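Local coordinates for protein cytochrome c XoxG (Methylobacterium extorquens, PDB 6ONQ) that binds heme c covalently and probably carries electrons for lanthanide-dependent methanol oxidation, at residues Lys42-Glu46 and Pro47-Ala51; Lys56-Gly60 and Lys61-Lys65. One frame throughout, in Å; residues are numbered along the deposited sequence.

Contacts 1 and 2 come one after the other in the chain: residues 42-51 enter and build the short helix 46-51, and residues 56-65 fold back on themselves as a hairpin. Their centres are 19 Å apart, yet they touch where A51 O, at the far end of contact 1, packs 3.7 Å from D64 CB of contact 2. Contact 1 lies near the heme pocket but does not line it: the side chain of V48 is about 13 Å from heme c and about 8 Å from the side chain of R118, a heme-binding residue. Contact 2 lies away from the heme-binding residues. Both are surface contacts; contact 1 caps and starts a helix, and contact 2 pairs two strands.

Contact 1 of 2, residues Lys42-Glu46 and Pro47-Ala51; sequences KEIDE and PVLKA
K50 N donates to E46 O at 2.7 Å, the shortest hydrogen bond between residues 42-46, which lead into the helix, and residues 47-51. The turn before it is closed by L49 N, which reaches D45 O at 2.8 Å in a nearly straight bond (170° at the hydrogen). Both are ordinary i to i+4 helical bonds, so D45 and E46 already take part in the helical ladder.

D45 is the N-cap. Its CG stands opposite the backbone N across the CA-CB bond (chi1 -178°), and this swings the carboxylate over the start of the helix, where OD1 accepts from V48 N at 3.2 Å. The N-H meets OD1 from above the carboxylate plane, about 50° out of it. V48 also leans its CG2 methyl on the cap, 3.7 Å from D45 CG. The short acid suits this place because its carboxylate is close enough to the backbone to turn back onto the N-H of V48. P47 fits the same turn for a complementary reason: its nitrogen has no hydrogen to leave without an acceptor.

Apolar contact lies at L49, whose CD2 methyl meets I44 CG2 at 3.8 Å, the two side chains crossing obliquely. E46 runs alongside L49 in the same direction, with OE1 4.0 Å from that methyl. An acid in the first turn would probably also be favoured by the helix dipole.

Salt bridges from D45 OD2 to K117 and from E43 to K113 tie the loop to helix 112-118. V48 and L49 also rest on A168, just beyond helix 156-167, and D45 shares a backbone hydrogen bond with that alanine.

Contact 2 of 2, residues Lys56-Gly60 and Lys61-Lys65; sequences KEEDG and KYFDK
E57 lies beside Y62, both side chains pointing the same way from neighbouring antiparallel strands. From the start of the glutamate, CB sits 3.8 Å from K61 O. CG, placed opposite the backbone N (chi1 -171°), comes over one face of the Y62 ring in a CH-pi contact, 4.1 Å from the ring centroid and displaced toward the rim. CD continues past the ring at 3.8 Å from Y62 CE2, and the carboxylate is turned steeply to the ring plane, at 74°. At the tip, OE1 stays beside the ring, while OE2 turns back to accept a weak hydrogen bond from G60 N at 3.3 Å. Glutamate thus offers methylenes to the aromatic face and an acid to the turn. The phenol has its own partner, Y62 OH being hydrogen-bonded to E180.

F63 and E58 emerge on the other face of the sheet, where E58 CB meets the edge of the phenyl ring at CE1, 4.0 Å away. The backbones are joined by F63 N to K56 O at 3.1 Å and by E58 N to K61 O at 2.9 Å. D59 and G60 both have positive phi, a conformation that glycine adopts easily and aspartate tolerates better than most residues; D59 is further held by S185. K61 touches S185 and A186 at the start of helix 184-193.

This is a beta hairpin that turns through D59 and G60, and it supplies the first two strands of a four-stranded antiparallel meander, 56-58 at the edge and 61-63 beside 69-74.

Contact 1 of 2, residues Lys42-Glu46 and Pro47-Ala51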
loop_
_atom_site.group_PDB
_atom_site.type_symbol
_atom_site.label_atom_id
_atom_site.label_comp_id
_atom_site.label_asym_id
_atom_site.label_seq_id
_atom_site.Cartn_x
_atom_site.Cartn_y
_atom_site.Cartn_z
ATOM N N LYS A 42 16.475 3.787 7.926
ATOM C CA LYS A 42 17.728 3.505 7.241
ATOM C C LYS A 42 17.555 3.011 5.808
ATOM O O LYS A 42 18.552 2.928 5.080
ATOM C CB LYS A 42 18.543 2.475 8.042
ATOM C CG LYS A 42 19.237 3.048 9.285
ATOM C CD LYS A 42 20.507 3.841 8.938
ATOM C CE LYS A 42 21.344 3.171 7.838
ATOM N NZ LYS A 42 22.152 4.142 7.031
ATOM N N GLU A 43 16.335 2.691 5.376
ATOM C CA GLU A 43 16.122 2.125 4.047
ATOM C C GLU A 43 15.214 3.000 3.183
ATOM O O GLU A 43 14.496 2.492 2.322
ATOM C CB GLU A 43 15.569 0.702 4.148
ATOM C CG GLU A 43 16.417 -0.341 3.412
ATOM C CD GLU A 43 16.047 -1.775 3.766
ATOM O OE1 GLU A 43 16.162 -2.142 4.956
ATOM O OE2 GLU A 43 15.652 -2.537 2.853
ATOM N N ILE A 44 15.257 4.320 3.382
ATOM C CA ILE A 44 14.461 5.233 2.567
ATOM C C ILE A 44 15.003 5.285 1.142
ATOM O O ILE A 44 16.223 5.273 0.914
ATOM C CB ILE A 44 14.435 6.632 3.202
ATOM C CG1 ILE A 44 13.668 6.587 4.523
ATOM C CG2 ILE A 44 13.818 7.663 2.246
ATOM C CD1 ILE A 44 13.312 7.946 5.072
ATOM N N ASP A 45 14.083 5.336 0.172
ATOM C CA ASP A 45 14.378 5.484 -1.254
ATOM C C ASP A 45 13.832 6.851 -1.661
ATOM O O ASP A 45 12.637 6.998 -1.930
ATOM C CB ASP A 45 13.751 4.338 -2.054
ATOM C CG ASP A 45 14.061 4.395 -3.558
ATOM O OD1 ASP A 45 14.083 5.502 -4.140
ATOM O OD2 ASP A 45 14.256 3.313 -4.169
ATOM N N GLU A 46 14.708 7.852 -1.702
ATOM C CA GLU A 46 14.233 9.221 -1.868
ATOM C C GLU A 46 13.459 9.439 -3.161
ATOM O O GLU A 46 12.396 10.084 -3.108
ATOM C CB GLU A 46 15.411 10.198 -1.752
ATOM C CG GLU A 46 15.852 10.452 -0.318
ATOM C CD GLU A 46 14.814 11.215 0.496
ATOM O OE1 GLU A 46 13.927 11.863 -0.114
ATOM O OE2 GLU A 46 14.887 11.157 1.746
ATOM N N PRO A 47 13.906 8.957 -4.326
ATOM C CA PRO A 47 13.105 9.176 -5.545
ATOM C C PRO A 47 11.714 8.568 -5.476
ATOM O O PRO A 47 10.738 9.202 -5.904
ATOM C CB PRO A 47 13.960 8.522 -6.636
ATOM C CG PRO A 47 15.353 8.546 -6.089
ATOM C CD PRO A 47 15.221 8.359 -4.628
ATOM N N VAL A 48 11.594 7.348 -4.949
ATOM C CA VAL A 48 10.280 6.738 -4.791
ATOM C C VAL A 48 9.455 7.492 -3.757
ATOM O O VAL A 48 8.262 7.742 -3.959
ATOM C CB VAL A 48 10.421 5.252 -4.429
ATOM C CG1 VAL A 48 9.076 4.687 -4.037
ATOM C CG2 VAL A 48 10.988 4.485 -5.600
ATOM N N LEU A 49 10.074 7.874 -2.637
ATOM C CA LEU A 49 9.367 8.671 -1.634
ATOM C C LEU A 49 8.922 10.019 -2.194
ATOM O O LEU A 49 7.795 10.459 -1.941
ATOM C CB LEU A 49 10.255 8.866 -0.404
ATOM C CG LEU A 49 9.887 9.944 0.619
ATOM C CD1 LEU A 49 8.503 9.706 1.189
ATOM C CD2 LEU A 49 10.923 9.990 1.728
ATOM N N LYS A 50 9.790 10.696 -2.946
ATOM C CA LYS A 50 9.421 12.002 -3.485
ATOM C C LYS A 50 8.239 11.896 -4.441
ATOM O O LYS A 50 7.359 12.765 -4.452
ATOM C CB LYS A 50 10.619 12.646 -4.182
ATOM C CG LYS A 50 10.420 14.112 -4.569
ATOM C CD LYS A 50 10.992 14.395 -5.961
ATOM C CE LYS A 50 11.665 15.766 -6.042
ATOM N NZ LYS A 50 12.724 15.806 -7.106
ATOM N N ALA A 51 8.196 10.836 -5.254
ATOM C CA ALA A 51 7.068 10.667 -6.165
ATOM C C ALA A 51 5.790 10.291 -5.441
ATOM O O ALA A 51 4.719 10.370 -6.050
ATOM C CB ALA A 51 7.370 9.608 -7.222
#

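Contact 2 of 2, residues Lys56-Gly60 and Lys61-Lys65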
loop_
_atom_site.group_PDB
_atom_site.type_symbol
_atom_site.label_atom_id
_atom_site.label_comp_id
_atom_site.label_asym_id
_atom_site.label_seq_id
_atom_site.Cartn_x
_atom_site.Cartn_y
_atom_site.Cartn_z
ATOM N N LYS A 56 -2.876 16.018 -2.380
ATOM C CA LYS A 56 -4.301 16.263 -2.256
ATOM C C LYS A 56 -4.834 15.344 -1.167
ATOM O O LYS A 56 -4.259 14.284 -0.905
ATOM C CB LYS A 56 -4.991 16.017 -3.607
ATOM C CG LYS A 56 -6.501 16.068 -3.610
ATOM C CD LYS A 56 -6.981 16.990 -4.709
ATOM C CE LYS A 56 -6.284 18.347 -4.603
ATOM N NZ LYS A 56 -6.667 19.296 -5.689
ATOM N N GLU A 57 -5.912 15.767 -0.507
ATOM C CA GLU A 57 -6.624 14.872 0.394
ATOM C C GLU A 57 -8.118 15.024 0.190
ATOM O O GLU A 57 -8.648 16.138 0.230
ATOM C CB GLU A 57 -6.286 15.114 1.866
ATOM C CG GLU A 57 -6.880 14.015 2.746
ATOM C CD GLU A 57 -6.964 14.371 4.217
ATOM O OE1 GLU A 57 -5.906 14.506 4.869
ATOM O OE2 GLU A 57 -8.101 14.506 4.718
ATOM N N GLU A 58 -8.784 13.892 -0.016
ATOM C CA GLU A 58 -10.232 13.796 -0.166
ATOM C C GLU A 58 -10.722 12.852 0.926
ATOM O O GLU A 58 -10.869 11.648 0.698
ATOM C CB GLU A 58 -10.588 13.293 -1.546
ATOM C CG GLU A 58 -11.748 13.994 -2.215
ATOM C CD GLU A 58 -11.827 13.664 -3.696
ATOM O OE1 GLU A 58 -12.946 13.442 -4.209
ATOM O OE2 GLU A 58 -10.761 13.622 -4.348
ATOM N N ASP A 59 -10.924 13.401 2.126
ATOM C CA ASP A 59 -11.527 12.662 3.231
ATOM C C ASP A 59 -10.730 11.414 3.608
ATOM O O ASP A 59 -11.114 10.297 3.247
ATOM C CB ASP A 59 -12.965 12.278 2.873
ATOM C CG ASP A 59 -13.876 12.231 4.083
ATOM O OD1 ASP A 59 -14.689 11.282 4.185
ATOM O OD2 ASP A 59 -13.783 13.146 4.929
ATOM N N GLY A 60 -9.627 11.586 4.336
ATOM C CA GLY A 60 -8.802 10.468 4.747
ATOM C C GLY A 60 -8.039 9.766 3.640
ATOM O O GLY A 60 -7.162 8.943 3.946
ATOM N N LYS A 61 -8.346 10.049 2.373
ATOM C CA LYS A 61 -7.649 9.478 1.228
ATOM C C LYS A 61 -6.634 10.487 0.705
ATOM O O LYS A 61 -6.988 11.639 0.425
ATOM C CB LYS A 61 -8.631 9.126 0.111
ATOM C CG LYS A 61 -9.336 7.800 0.250
ATOM C CD LYS A 61 -10.829 7.964 -0.037
ATOM C CE LYS A 61 -11.678 6.931 0.693
ATOM N NZ LYS A 61 -11.727 7.159 2.161
ATOM N N TYR A 62 -5.392 10.055 0.553
ATOM C CA TYR A 62 -4.352 10.907 0.007
ATOM C C TYR A 62 -4.017 10.505 -1.424
ATOM O O TYR A 62 -4.126 9.336 -1.804
ATOM C CB TYR A 62 -3.105 10.852 0.882
ATOM C CG TYR A 62 -3.383 11.252 2.302
ATOM C CD1 TYR A 62 -3.868 10.329 3.218
ATOM C CD2 TYR A 62 -3.188 12.557 2.727
ATOM C CE1 TYR A 62 -4.135 10.686 4.524
ATOM C CE2 TYR A 62 -3.455 12.926 4.032
ATOM C CZ TYR A 62 -3.935 11.983 4.925
ATOM O OH TYR A 62 -4.205 12.323 6.230
ATOM N N PHE A 63 -3.618 11.498 -2.220
ATOM C CA PHE A 63 -3.240 11.306 -3.614
ATOM C C PHE A 63 -1.939 12.042 -3.906
ATOM O O PHE A 63 -1.591 13.015 -3.230
ATOM C CB PHE A 63 -4.343 11.795 -4.555
ATOM C CG PHE A 63 -5.663 11.119 -4.338
ATOM C CD1 PHE A 63 -6.581 11.639 -3.447
ATOM C CD2 PHE A 63 -5.983 9.959 -5.026
ATOM C CE1 PHE A 63 -7.801 11.020 -3.246
ATOM C CE2 PHE A 63 -7.203 9.332 -4.832
ATOM C CZ PHE A 63 -8.113 9.865 -3.939
ATOM N N ASP A 64 -1.213 11.566 -4.917
ATOM C CA ASP A 64 0.016 12.223 -5.344
ATOM C C ASP A 64 -0.283 13.178 -6.502
ATOM O O ASP A 64 -1.423 13.286 -6.965
ATOM C CB ASP A 64 1.085 11.187 -5.712
ATOM C CG ASP A 64 0.675 10.275 -6.879
ATOM O OD1 ASP A 64 -0.256 10.615 -7.645
ATOM O OD2 ASP A 64 1.301 9.199 -7.038
ATOM N N LYS A 65 0.748 13.876 -6.992
ATOM C CA LYS A 65 0.514 14.827 -8.079
ATOM C C LYS A 65 -0.004 14.153 -9.348
ATOM O O LYS A 65 -0.659 14.821 -10.152
ATOM C CB LYS A 65 1.777 15.638 -8.396
ATOM C CG LYS A 65 2.929 14.849 -9.000
ATOM C CD LYS A 65 4.204 15.689 -9.043
ATOM C CE LYS A 65 5.457 14.832 -8.888
ATOM N NZ LYS A 65 5.389 13.567 -9.677
#